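Local coordinates for chitin-binding domain 3 protein (Micromonospora aurantiaca ATCC 27029, PDB 5OPF) that probably cleaves polysaccharides such as chitin or cellulose oxidatively, as a copper-dependent lytic polysaccharide monooxygenase, at residues I113-T118 / H170-I175; V5-R10 / L187-D192; D41-W46 / S77-A82. All coordinates share one frame; numbering follows the deposited sequence. Where two conformers were deposited one is given.

Contact 1: residues I113-T118 / H170-I175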
loop_
_atom_site.group_PDB
_atom_site.type_symbol
_atom_site.label_atom_id
_atom_site.label_comp_id
_atom_site.label_asym_id
_atom_site.label_seq_id
_atom_site.Cartn_x
_atom_site.Cartn_y
_atom_site.Cartn_z
ATOM N N ILE A 113 5.174 6.359 10.415
ATOM C CA ILE A 113 4.295 5.811 9.387
ATOM C C ILE A 113 3.229 6.860 9.118
ATOM O O ILE A 113 2.568 7.321 10.056
ATOM C CB ILE A 113 3.647 4.470 9.793
ATOM C CG1 ILE A 113 4.709 3.408 10.076
ATOM C CG2 ILE A 113 2.707 3.988 8.674
ATOM C CD1 ILE A 113 4.158 2.053 10.510
ATOM N N ARG A 114 3.084 7.250 7.854
ATOM C CA ARG A 114 2.135 8.272 7.438
ATOM C C ARG A 114 1.045 7.621 6.602
ATOM O O ARG A 114 1.331 6.806 5.721
ATOM C CB ARG A 114 2.839 9.360 6.627
ATOM C CG ARG A 114 3.786 10.185 7.461
ATOM C CD ARG A 114 4.693 11.100 6.643
ATOM N NE ARG A 114 5.670 11.742 7.518
ATOM C CZ ARG A 114 6.832 12.250 7.124
ATOM N NH1 ARG A 114 7.176 12.250 5.845
ATOM N NH2 ARG A 114 7.659 12.748 8.028
ATOM N N VAL A 115 -0.204 7.993 6.877
ATOM C CA VAL A 115 -1.373 7.493 6.156
ATOM C C VAL A 115 -2.055 8.662 5.455
ATOM O O VAL A 115 -2.494 9.622 6.107
ATOM C CB VAL A 115 -2.354 6.766 7.090
ATOM C CG1 VAL A 115 -3.609 6.311 6.328
ATOM C CG2 VAL A 115 -1.683 5.587 7.775
ATOM N N TYR A 116 -2.149 8.562 4.134
ATOM C CA TYR A 116 -2.835 9.524 3.285
ATOM C C TYR A 116 -4.070 8.858 2.682
ATOM O O TYR A 116 -4.086 7.646 2.440
ATOM C CB TYR A 116 -1.928 9.958 2.115
ATOM C CG TYR A 116 -0.664 10.667 2.531
ATOM C CD1 TYR A 116 0.482 9.964 2.868
ATOM C CD2 TYR A 116 -0.618 12.047 2.594
ATOM C CE1 TYR A 116 1.624 10.616 3.266
ATOM C CE2 TYR A 116 0.531 12.707 2.994
ATOM C CZ TYR A 116 1.645 11.979 3.334
ATOM O OH TYR A 116 2.804 12.621 3.743
ATOM N N VAL A 117 -5.103 9.653 2.392
ATOM C CA VAL A 117 -6.270 9.178 1.658
ATOM C C VAL A 117 -6.593 10.179 0.561
ATOM O O VAL A 117 -6.509 11.397 0.758
ATOM C CB VAL A 117 -7.488 8.944 2.580
ATOM C CG1 VAL A 117 -8.752 8.612 1.787
ATOM C CG2 VAL A 117 -7.193 7.828 3.574
ATOM N N THR A 118 -7.023 9.658 -0.585
ATOM C CA THR A 118 -7.432 10.497 -1.695
ATOM C C THR A 118 -8.609 11.389 -1.314
ATOM O O THR A 118 -9.443 11.057 -0.461
ATOM C CB THR A 118 -7.748 9.642 -2.933
ATOM O OG1 THR A 118 -8.598 8.548 -2.584
ATOM C CG2 THR A 118 -6.468 9.094 -3.519
ATOM N N HIS A 170 -11.855 4.912 -3.035
ATOM C CA HIS A 170 -10.713 5.762 -2.710
ATOM C C HIS A 170 -9.445 4.913 -2.657
ATOM O O HIS A 170 -9.491 3.686 -2.765
ATOM C CB HIS A 170 -10.980 6.524 -1.402
ATOM C CG HIS A 170 -11.804 7.735 -1.625
ATOM N ND1 HIS A 170 -11.263 8.859 -2.207
ATOM C CD2 HIS A 170 -13.119 7.985 -1.424
ATOM C CE1 HIS A 170 -12.218 9.762 -2.336
ATOM N NE2 HIS A 170 -13.353 9.257 -1.878
ATOM N N VAL A 171 -8.308 5.592 -2.497
ATOM C CA VAL A 171 -7.025 4.935 -2.290
ATOM C C VAL A 171 -6.394 5.490 -1.018
ATOM O O VAL A 171 -6.358 6.710 -0.807
ATOM C CB VAL A 171 -6.083 5.126 -3.498
ATOM C CG1 VAL A 171 -4.772 4.380 -3.287
ATOM C CG2 VAL A 171 -6.748 4.639 -4.790
ATOM N N VAL A 172 -5.911 4.584 -0.172
ATOM C CA VAL A 172 -5.064 4.897 0.970
ATOM C C VAL A 172 -3.617 4.732 0.519
ATOM O O VAL A 172 -3.265 3.760 -0.159
ATOM C CB VAL A 172 -5.371 3.951 2.149
ATOM C CG1 VAL A 172 -4.583 4.359 3.389
ATOM C CG2 VAL A 172 -6.868 3.905 2.453
ATOM N N TYR A 173 -2.764 5.687 0.885
ATOM C CA TYR A 173 -1.332 5.594 0.609
ATOM C C TYR A 173 -0.605 5.676 1.936
ATOM O O TYR A 173 -0.700 6.688 2.642
ATOM C CB TYR A 173 -0.858 6.720 -0.295
ATOM C CG TYR A 173 0.508 6.537 -0.925
ATOM C CD1 TYR A 173 0.821 5.385 -1.657
ATOM C CD2 TYR A 173 1.470 7.540 -0.863
ATOM C CE1 TYR A 173 2.049 5.234 -2.295
ATOM C CE2 TYR A 173 2.691 7.402 -1.504
ATOM C CZ TYR A 173 2.969 6.259 -2.225
ATOM O OH TYR A 173 4.165 6.166 -2.908
ATOM N N THR A 174 0.112 4.610 2.275
ATOM C CA THR A 174 0.821 4.500 3.540
ATOM C C THR A 174 2.320 4.469 3.255
ATOM O O THR A 174 2.795 3.665 2.432
ATOM C CB THR A 174 0.368 3.245 4.311
ATOM O OG1 THR A 174 -1.041 3.313 4.579
ATOM C CG2 THR A 174 1.096 3.124 5.637
ATOM N N ILE A 175 3.063 5.323 3.954
ATOM C CA ILE A 175 4.519 5.407 3.849
ATOM C C ILE A 175 5.106 4.982 5.189
ATOM O O ILE A 175 4.821 5.598 6.223
ATOM C CB ILE A 175 4.995 6.829 3.499
ATOM C CG1 ILE A 175 4.348 7.307 2.198
ATOM C CG2 ILE A 175 6.547 6.863 3.416
ATOM C CD1 ILE A 175 4.747 8.715 1.782
#
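Tyr116 and Tyr173 face each other as a hydrogen-bonded pair between antiparallel strands 113-118 and 170-175, neighbours in one sheet of the immunoglobulin-like beta-sandwich that forms the core of lytic polysaccharide monooxygenases. Tyr116 N donates to Tyr173 O at 2.8 Å, and Tyr173 N returns the bond to Tyr116 O. Followed outward, Tyr116 CB lies 3.5 Å from Tyr173 O and, farther off, against Tyr173 CB. CG lies beside the backbone N (chi1 -63°), which lays the ring over the sheet toward the Ile175 end, its CD1-CE1 edge nearest the partner strand: CD1 passes Tyr173 O, and CE1 reaches Ile175 CD1 at 3.9 Å. The Tyr173 ring takes another course, leading away from strand 113-118 to bond through OH to Leu69 O. On the other face of the sheet Val115, Val117, Val172 and Thr174 build a largely apolar layer, with Val115 CG1 3.7 Å from Val172 CG1; Phe98 and Val100 of strand 97-104, in the opposing sheet, cover it. At the far end the pairing passes from backbone to side chain. Thr118 N still donates to Val171 O, but the return bond from Val171 N ends on Thr118 OG1 at 3.0 Å, nearly straight at 174°. The same hydroxyl lies at the edge of the His170 imidazole, hydrogen-bonded to ND1 at 2.7 Å, while His170 NE2 is held by Gln120 OE1.

Contact 2: residues V5-R10 / L187-D192; sequences VDPASR and LCSDVD
Arg10 CG stands beside its own backbone N (chi1 -72°) and the chain then runs extended to NE, while Asp190 turns its carboxylate beside its backbone N (chi1 -59°); the two side chains meet nearly at a right angle. The guanidinium grips the carboxylate side-on with two nitrogens. NE donates to Asp190 OD2 at 2.8 Å and NH2 to Asp190 OD1 at 2.9 Å, each oxygen using its syn lone pair, with the two planes only 14° apart. The paired bonds should fix the rotation of both groups and favour a charged carboxylate. The third nitrogen, NH1, is bound by Leu83 O, and Trp89 adds a cation-pi contact. The bridge lies where the chain leaves strand 2-6 of one sheet of the beta-sandwich, turns through a cis peptide bond before Pro7, and enters helix 10-18 beside strand 183-192 of the other sheet. Ser9 is the N-cap of that helix: its OG accepts from Tyr12 N and also bonds to Ser3 OG. Arg10 N, in the helix's first turn, donates to Cys188 O at 2.8 Å. Cys188 is in turn tied to Cys70 by a disulfide. Ser189 OG donates to Pro7 O at 2.8 Å, from outside the carbonyl plane, and Pro7 CB lies 3.6 Å from Val191 CG1. Two waters bridge the backbones: one donates to Ala8 O and accepts from Asp190 N at 2.8 Å, the other lies between Ala8 O and Asp190 O.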
loop_
_atom_site.group_PDB
_atom_site.type_symbol
_atom_site.label_atom_id
_atom_site.label_comp_id
_atom_site.label_asym_id
_atom_site.label_seq_id
_atom_site.Cartn_x
_atom_site.Cartn_y
_atom_site.Cartn_z
ATOM N N VAL A 5 -1.750 -4.718 5.789
ATOM C CA VAL A 5 -2.515 -5.949 5.601
ATOM C C VAL A 5 -4.016 -5.741 5.778
ATOM O O VAL A 5 -4.803 -6.618 5.385
ATOM C CB VAL A 5 -1.994 -7.092 6.505
ATOM C CG1 VAL A 5 -0.558 -7.422 6.152
ATOM C CG2 VAL A 5 -2.107 -6.747 7.984
ATOM N N ASP A 6 -4.439 -4.612 6.333
ATOM C CA ASP A 6 -5.860 -4.315 6.506
ATOM C C ASP A 6 -5.957 -2.797 6.625
ATOM O O ASP A 6 -5.538 -2.238 7.643
ATOM C CB ASP A 6 -6.398 -4.992 7.767
ATOM C CG ASP A 6 -7.896 -4.882 7.889
ATOM O OD1 ASP A 6 -8.491 -4.046 7.175
ATOM O OD2 ASP A 6 -8.482 -5.623 8.716
ATOM N N PRO A 7 -6.461 -2.096 5.596
ATOM C CA PRO A 7 -7.001 -2.591 4.328
ATOM C C PRO A 7 -5.851 -3.044 3.437
ATOM O O PRO A 7 -4.910 -2.275 3.206
ATOM C CB PRO A 7 -7.725 -1.370 3.758
ATOM C CG PRO A 7 -6.937 -0.202 4.286
ATOM C CD PRO A 7 -6.457 -0.621 5.646
ATOM N N ALA A 8 -5.902 -4.291 2.968
ATOM C CA ALA A 8 -4.778 -4.885 2.251
ATOM C C ALA A 8 -4.289 -3.980 1.124
ATOM O O ALA A 8 -5.081 -3.453 0.328
ATOM C CB ALA A 8 -5.213 -6.231 1.664
ATOM N N SER A 9 -2.965 -3.851 1.017
ATOM C CA SER A 9 -2.349 -3.132 -0.091
ATOM C C SER A 9 -2.579 -3.885 -1.407
ATOM O O SER A 9 -3.003 -5.048 -1.424
ATOM C CB SER A 9 -0.851 -2.997 0.149
ATOM O OG SER A 9 -0.222 -4.262 -0.024
ATOM N N ARG A 10 -2.291 -3.228 -2.534
ATOM C CA ARG A 10 -2.569 -3.861 -3.827
ATOM C C ARG A 10 -1.829 -5.190 -3.968
ATOM O O ARG A 10 -2.415 -6.196 -4.392
ATOM C CB ARG A 10 -2.238 -2.915 -4.982
ATOM C CG ARG A 10 -3.233 -1.775 -5.117
ATOM C CD ARG A 10 -2.985 -0.892 -6.312
ATOM N NE ARG A 10 -4.078 0.069 -6.401
ATOM C CZ ARG A 10 -4.142 1.098 -7.243
ATOM N NH1 ARG A 10 -3.170 1.340 -8.117
ATOM N NH2 ARG A 10 -5.198 1.890 -7.193
ATOM N N LEU A 187 2.814 1.915 0.145
ATOM C CA LEU A 187 1.710 0.960 0.040
ATOM C C LEU A 187 0.406 1.647 -0.350
ATOM O O LEU A 187 -0.170 2.398 0.450
ATOM C CB LEU A 187 1.498 0.231 1.365
ATOM C CG LEU A 187 2.632 -0.615 1.943
ATOM C CD1 LEU A 187 3.302 -1.465 0.876
ATOM C CD2 LEU A 187 3.644 0.272 2.685
ATOM N N CYS A 188 -0.098 1.346 -1.549
ATOM C CA CYS A 188 -1.448 1.749 -1.949
ATOM C C CYS A 188 -2.437 0.676 -1.540
ATOM O O CYS A 188 -2.198 -0.504 -1.819
ATOM C CB CYS A 188 -1.537 1.901 -3.466
ATOM S SG CYS A 188 -0.672 3.320 -4.106
ATOM N N SER A 189 -3.557 1.082 -0.932
ATOM C CA SER A 189 -4.653 0.165 -0.613
ATOM C C SER A 189 -5.963 0.722 -1.161
ATOM O O SER A 189 -6.330 1.869 -0.861
ATOM C CB SER A 189 -4.837 -0.017 0.899
ATOM O OG SER A 189 -3.660 -0.498 1.508
ATOM N N ASP A 190 -6.684 -0.092 -1.927
ATOM C CA ASP A 190 -7.977 0.321 -2.454
ATOM C C ASP A 190 -9.077 0.068 -1.433
ATOM O O ASP A 190 -9.196 -1.029 -0.879
ATOM C CB ASP A 190 -8.255 -0.404 -3.767
ATOM C CG ASP A 190 -7.197 -0.110 -4.801
ATOM O OD1 ASP A 190 -7.235 1.018 -5.347
ATOM O OD2 ASP A 190 -6.312 -0.993 -5.034
ATOM N N VAL A 191 -9.875 1.105 -1.178
ATOM C CA VAL A 191 -10.928 1.043 -0.174
ATOM C C VAL A 191 -12.204 1.652 -0.730
ATOM O O VAL A 191 -12.199 2.368 -1.733
ATOM C CB VAL A 191 -10.530 1.744 1.147
ATOM C CG1 VAL A 191 -9.295 1.099 1.738
ATOM C CG2 VAL A 191 -10.334 3.239 0.940
ATOM N N ASP A 192 -13.311 1.379 -0.049
ATOM C CA ASP A 192 -14.588 1.997 -0.378
ATOM C C ASP A 192 -15.189 2.475 0.933
ATOM O O ASP A 192 -15.481 1.660 1.816
ATOM C CB ASP A 192 -15.496 1.001 -1.100
ATOM C CG ASP A 192 -16.730 1.658 -1.699
ATOM O OD1 ASP A 192 -17.344 2.524 -1.037
ATOM O OD2 ASP A 192 -17.091 1.309 -2.850
HETATM O O HOH W 1 -5.454 -2.621 -2.265
HETATM O O HOH W 2 -7.879 -3.390 0.063
#

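Contact 3: residues D41-W46 / S77-A82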
loop_
_atom_site.group_PDB
_atom_site.type_symbol
_atom_site.label_atom_id
_atom_site.label_comp_id
_atom_site.label_asym_id
_atom_site.label_seq_id
_atom_site.Cartn_x
_atom_site.Cartn_y
_atom_site.Cartn_z
ATOM N N ASP A 41 4.518 -9.509 -13.669
ATOM C CA ASP A 41 5.626 -9.928 -12.824
ATOM C C ASP A 41 5.065 -10.538 -11.544
ATOM O O ASP A 41 4.658 -9.809 -10.622
ATOM C CB ASP A 41 6.546 -8.759 -12.483
ATOM C CG ASP A 41 7.826 -9.215 -11.794
ATOM O OD1 ASP A 41 7.844 -10.345 -11.252
ATOM O OD2 ASP A 41 8.821 -8.460 -11.800
ATOM N N PRO A 42 5.013 -11.871 -11.454
ATOM C CA PRO A 42 4.466 -12.498 -10.241
ATOM C C PRO A 42 5.213 -12.121 -8.978
ATOM O O PRO A 42 4.631 -12.190 -7.889
ATOM C CB PRO A 42 4.569 -14.001 -10.539
ATOM C CG PRO A 42 4.592 -14.092 -12.019
ATOM C CD PRO A 42 5.324 -12.868 -12.492
ATOM N N ASN A 43 6.480 -11.717 -9.079
ATOM C CA ASN A 43 7.230 -11.372 -7.878
ATOM C C ASN A 43 6.711 -10.124 -7.183
ATOM O O ASN A 43 7.030 -9.917 -6.004
ATOM C CB ASN A 43 8.706 -11.225 -8.206
ATOM C CG ASN A 43 9.324 -12.529 -8.625
ATOM O OD1 ASN A 43 8.900 -13.606 -8.187
ATOM N ND2 ASN A 43 10.335 -12.449 -9.481
ATOM N N ALA A 44 5.911 -9.288 -7.855
ATOM C CA ALA A 44 5.274 -8.176 -7.153
ATOM C C ALA A 44 4.384 -8.689 -6.035
ATOM O O ALA A 44 4.160 -7.983 -5.041
ATOM C CB ALA A 44 4.433 -7.349 -8.121
ATOM N N MET A 45 3.853 -9.904 -6.187
ATOM C CA MET A 45 3.011 -10.544 -5.188
ATOM C C MET A 45 3.804 -11.487 -4.290
ATOM O O MET A 45 3.643 -11.447 -3.067
ATOM C CB MET A 45 1.837 -11.274 -5.859
ATOM C CG MET A 45 0.620 -10.384 -6.124
ATOM S SD MET A 45 0.888 -8.984 -7.228
ATOM C CE MET A 45 1.296 -9.858 -8.745
ATOM N N TRP A 46 4.655 -12.346 -4.853
ATOM C CA TRP A 46 5.425 -13.228 -3.979
ATOM C C TRP A 46 6.265 -12.415 -3.007
ATOM O O TRP A 46 6.425 -12.802 -1.844
ATOM C CB TRP A 46 6.322 -14.180 -4.775
ATOM C CG TRP A 46 5.598 -15.076 -5.732
ATOM C CD1 TRP A 46 5.917 -15.271 -7.043
ATOM C CD2 TRP A 46 4.451 -15.898 -5.468
ATOM N NE1 TRP A 46 5.045 -16.166 -7.616
ATOM C CE2 TRP A 46 4.132 -16.557 -6.674
ATOM C CE3 TRP A 46 3.656 -16.139 -4.339
ATOM C CZ2 TRP A 46 3.068 -17.445 -6.785
ATOM C CZ3 TRP A 46 2.589 -17.022 -4.454
ATOM C CH2 TRP A 46 2.301 -17.657 -5.674
ATOM N N SER A 77 13.975 -2.093 -10.103
ATOM C CA SER A 77 14.016 -2.440 -11.512
ATOM C C SER A 77 12.632 -2.716 -12.066
ATOM O O SER A 77 12.473 -3.514 -12.990
ATOM C CB SER A 77 14.951 -3.620 -11.776
ATOM O OG SER A 77 16.261 -3.331 -11.323
ATOM N N GLY A 78 11.621 -2.061 -11.510
ATOM C CA GLY A 78 10.282 -2.146 -12.055
ATOM C C GLY A 78 9.449 -3.319 -11.587
ATOM O O GLY A 78 8.383 -3.562 -12.157
ATOM N N ARG A 79 9.876 -4.026 -10.537
ATOM C CA ARG A 79 9.161 -5.209 -10.072
ATOM C C ARG A 79 7.676 -4.943 -9.843
ATOM O O ARG A 79 6.839 -5.814 -10.117
ATOM C CB ARG A 79 9.816 -5.726 -8.788
ATOM C CG ARG A 79 9.039 -6.825 -8.080
ATOM C CD ARG A 79 9.841 -7.458 -6.970
ATOM N NE ARG A 79 10.838 -8.358 -7.543
ATOM C CZ ARG A 79 11.704 -9.089 -6.849
ATOM N NH1 ARG A 79 11.741 -9.016 -5.526
ATOM N NH2 ARG A 79 12.541 -9.897 -7.490
ATOM N N TYR A 80 7.342 -3.770 -9.302
ATOM C CA TYR A 80 5.983 -3.442 -8.879
ATOM C C TYR A 80 5.256 -2.496 -9.843
ATOM O O TYR A 80 4.196 -1.959 -9.485
ATOM C CB TYR A 80 6.006 -2.849 -7.455
ATOM C CG TYR A 80 6.673 -3.750 -6.432
ATOM C CD1 TYR A 80 5.960 -4.741 -5.768
ATOM C CD2 TYR A 80 8.014 -3.606 -6.128
ATOM C CE1 TYR A 80 6.568 -5.573 -4.840
ATOM C CE2 TYR A 80 8.637 -4.422 -5.198
ATOM C CZ TYR A 80 7.909 -5.413 -4.560
ATOM O OH TYR A 80 8.538 -6.225 -3.636
ATOM N N ASN A 81 5.766 -2.322 -11.068
ATOM C CA ASN A 81 5.201 -1.338 -11.991
ATOM C C ASN A 81 3.725 -1.577 -12.279
ATOM O O ASN A 81 2.976 -0.618 -12.505
ATOM C CB ASN A 81 5.976 -1.347 -13.307
ATOM C CG ASN A 81 7.340 -0.697 -13.197
ATOM O OD1 ASN A 81 7.758 -0.273 -12.127
ATOM N ND2 ASN A 81 8.041 -0.622 -14.319
ATOM N N ALA A 82 3.292 -2.839 -12.340
ATOM C CA ALA A 82 1.896 -3.123 -12.660
ATOM C C ALA A 82 0.928 -2.641 -11.584
ATOM O O ALA A 82 -0.281 -2.553 -11.849
ATOM C CB ALA A 82 1.694 -4.611 -12.917
HETATM O O HOH W 3 10.874 -9.184 -10.271
#
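Arg79 and Tyr80, the middle residues of a type I turn from Gly78 to Asn81, pack against the start of helix 43-46 without a direct hydrogen bond between the two segments. The contact joins turn and helix within the largely helical region between strands 2-6 and 97-104 of the lytic polysaccharide monooxygenase fold. The apolar contact is Ala44 CB against Tyr80 CD1 at 3.8 Å; the same methyl also rests against the carbonyl O of Arg79 at 3.5 Å. Tyr80 OH is bonded to Asn47 O. Flat-group packing comes from Arg79, whose chain bends at chi3 (-76°), folding the guanidinium back over Asn43: Asn43 CB sits over one face near the rim, 3.6 Å from Arg79 NE. The Asn43 amide stands 65° from the guanidinium plane. The polar part is carried by water and local capping. Asp41 OD1 accepts from Asn43 N at 2.9 Å, from above the carboxylate plane, a capping bond at the entry to the helix. Asp41 OD2 takes a hydrogen from a water at 2.7 Å, which accepts from Arg79 NE at 2.9 Å, in the guanidinium plane, and only weakly from Asn43 ND2. The water links the two groups, whose charged atoms OD2 of Asp41 and NE of Arg79 stay 4.7 Å apart; their opposite charges would probably still attract. Ala44 O, buried and without a hydrogen-bond partner in the model, faces the C-H edge of Tyr80, with CE1 3.4 Å away, probably a modest compensation.

In the fold
Strand 183-192 of contact 2 lies in the same sheet as contact 1, next to strand 169-178 and bonded to it, as from Ser189 N to Val172 O (2.8 Å); segment 5-10 comes from the other sheet. Contact 3 belongs to the more helical part, which in sequence lies between strands 2-6 and 97-104. Its centre is about 17 Å from that of contact 2, nearest atoms about 5 Å apart without touching, and about 20 Å from the centre of contact 1. Copper is bound by His1 and His108, the family's histidine brace, and Tyr185. His1 directly precedes strand 2-6, and Tyr185 sits on strand 183-192. The side chains of Ile113, Leu187 and Tyr80 lie about 11 to 12 Å from the copper.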